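Local coordinates for protein guanine nucleotide exchange factor SRM1 (Saccharomyces cerevisiae, PDB 3OF7) that promotes the exchange of GDP for GTP on the Ran-type GTPases Gsp1 and Gsp2, binds chromatin and controls RNA metabolism and nuclear export, at residues S386-A391 and Q442-G447. Sequence-based numbering, arbitrary orientation.
Sequences SHHSVA and QFSVSG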
loop_
_atom_site.group_PDB
_atom_site.type_symbol
_atom_site.label_atom_id
_atom_site.label_comp_id
_atom_site.label_asym_id
_atom_site.label_seq_id
_atom_site.Cartn_x
_atom_site.Cartn_y
_atom_site.Cartn_z
ATOM N N SER A 386 -5.664 6.438 1.644
ATOM C CA SER A 386 -5.472 7.583 2.543
ATOM C C SER A 386 -6.370 7.506 3.783
ATOM O O SER A 386 -5.885 7.651 4.922
ATOM C CB SER A 386 -5.662 8.913 1.806
ATOM O OG SER A 386 -4.627 9.086 0.856
ATOM N N HIS A 387 -7.665 7.272 3.556
ATOM C CA HIS A 387 -8.659 7.220 4.644
ATOM C C HIS A 387 -9.687 6.095 4.495
ATOM O O HIS A 387 -10.768 6.154 5.077
ATOM C CB HIS A 387 -9.339 8.587 4.813
ATOM C CG HIS A 387 -8.378 9.650 5.228
ATOM N ND1 HIS A 387 -8.067 9.892 6.547
ATOM C CD2 HIS A 387 -7.577 10.457 4.494
ATOM C CE1 HIS A 387 -7.134 10.826 6.611
ATOM N NE2 HIS A 387 -6.819 11.185 5.379
ATOM N N HIS A 388 -9.331 5.063 3.732
ATOM C CA HIS A 388 -10.175 3.880 3.599
ATOM C C HIS A 388 -9.295 2.638 3.613
ATOM O O HIS A 388 -8.065 2.727 3.524
ATOM C CB HIS A 388 -11.025 3.947 2.321
ATOM C CG HIS A 388 -10.224 3.855 1.058
ATOM N ND1 HIS A 388 -10.174 2.710 0.290
ATOM C CD2 HIS A 388 -9.426 4.757 0.442
ATOM C CE1 HIS A 388 -9.396 2.919 -0.757
ATOM N NE2 HIS A 388 -8.923 4.150 -0.685
ATOM N N SER A 389 -9.928 1.482 3.754
ATOM C CA SER A 389 -9.214 0.223 3.776
ATOM C C SER A 389 -10.049 -0.844 3.091
ATOM O O SER A 389 -11.268 -0.708 2.959
ATOM C CB SER A 389 -8.910 -0.212 5.207
ATOM O OG SER A 389 -8.346 0.848 5.972
ATOM N N VAL A 390 -9.370 -1.900 2.662
ATOM C CA VAL A 390 -10.004 -3.080 2.102
ATOM C C VAL A 390 -9.254 -4.289 2.649
ATOM O O VAL A 390 -8.023 -4.350 2.573
ATOM C CB VAL A 390 -9.962 -3.091 0.547
ATOM C CG1 VAL A 390 -10.649 -4.347 -0.019
ATOM C CG2 VAL A 390 -10.596 -1.830 -0.035
ATOM N N ALA A 391 -9.995 -5.231 3.226
ATOM C CA ALA A 391 -9.419 -6.491 3.704
ATOM C C ALA A 391 -10.071 -7.680 2.998
ATOM O O ALA A 391 -11.227 -7.605 2.575
ATOM C CB ALA A 391 -9.580 -6.611 5.217
ATOM N N GLN A 442 -7.934 7.935 -3.482
ATOM C CA GLN A 442 -9.384 8.035 -3.684
ATOM C C GLN A 442 -9.985 6.829 -4.408
ATOM O O GLN A 442 -11.100 6.909 -4.937
ATOM C CB GLN A 442 -9.723 9.316 -4.478
ATOM C CG GLN A 442 -9.230 10.617 -3.848
ATOM C CD GLN A 442 -9.785 11.865 -4.539
ATOM O OE1 GLN A 442 -10.365 11.789 -5.625
ATOM N NE2 GLN A 442 -9.607 13.018 -3.900
ATOM N N PHE A 443 -9.266 5.711 -4.425
ATOM C CA PHE A 443 -9.658 4.570 -5.254
ATOM C C PHE A 443 -9.039 3.285 -4.727
ATOM O O PHE A 443 -8.124 3.325 -3.899
ATOM C CB PHE A 443 -9.246 4.808 -6.720
ATOM C CG PHE A 443 -7.757 4.670 -6.978
ATOM C CD1 PHE A 443 -6.864 5.642 -6.537
ATOM C CD2 PHE A 443 -7.258 3.566 -7.680
ATOM C CE1 PHE A 443 -5.479 5.524 -6.782
ATOM C CE2 PHE A 443 -5.884 3.427 -7.928
ATOM C CZ PHE A 443 -4.990 4.407 -7.478
ATOM N N SER A 444 -9.531 2.153 -5.221
ATOM C CA SER A 444 -9.023 0.837 -4.839
ATOM C C SER A 444 -8.918 -0.079 -6.062
ATOM O O SER A 444 -9.564 0.155 -7.090
ATOM C CB SER A 444 -9.937 0.200 -3.791
ATOM O OG SER A 444 -10.200 1.098 -2.726
ATOM N N VAL A 445 -8.083 -1.108 -5.947
ATOM C CA VAL A 445 -7.877 -2.080 -7.019
ATOM C C VAL A 445 -7.854 -3.463 -6.382
ATOM O O VAL A 445 -7.309 -3.634 -5.284
ATOM C CB VAL A 445 -6.538 -1.845 -7.768
ATOM C CG1 VAL A 445 -6.338 -2.889 -8.885
ATOM C CG2 VAL A 445 -6.460 -0.426 -8.340
ATOM N N SER A 446 -8.454 -4.444 -7.059
ATOM C CA SER A 446 -8.362 -5.831 -6.616
ATOM C C SER A 446 -8.037 -6.773 -7.780
ATOM O O SER A 446 -8.170 -6.419 -8.953
ATOM C CB SER A 446 -9.646 -6.274 -5.909
ATOM O OG SER A 446 -10.716 -6.323 -6.833
ATOM N N GLY A 447 -7.593 -7.970 -7.430
ATOM C CA GLY A 447 -7.338 -9.011 -8.402
ATOM C C GLY A 447 -7.904 -10.292 -7.845
ATOM O O GLY A 447 -7.657 -10.631 -6.688
#
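His388 presents the edge of its imidazole ring to Ser444. Ser444 OG and Phe443 O both lie at that edge, near the ring plane. ND1 stands 3.4 Å from Ser444 OG, and NE2 is 3.4 Å from Phe443 O. The ring reaches across because CG sits between the backbone N and the carbonyl carbon, chi1 67°. NE2 is hydrogen-bonded to Gly440 O, in the turn just before 442-447, which is likely to hold the rotation of the ring. Ser444 OG is hydrogen-bonded to Ala408 O. The close part of the contact is at His388, whose ring is buried beside Ser444, Ala408 and Cys439. A leucine in place of His388 would probably leave Gly440 O without its ring N-H partner and the turn before Gln442 less firmly tied.

Two residues further along the strand the packing is looser. Val390 meets Ser444 through CG2 alone, 4.0 Å from OG. Its side chain also touches Val437 and Cys439 of strand 432-439. At the other end, Ser386 and Gln442 are partly exposed, and their side chains make no contact with the facing segment.

Strands 388-391 and 443-447 run nearly parallel, 13° apart, but their axes come no closer than 8.7 Å. They belong to two different antiparallel sheets and meet face to face through side chains. Residues 386-391 lie in RCC1 repeat 6 and residues 442-447 in repeat 7. This packing of one blade against the next is characteristic of the seven-bladed RCC1 beta-propeller.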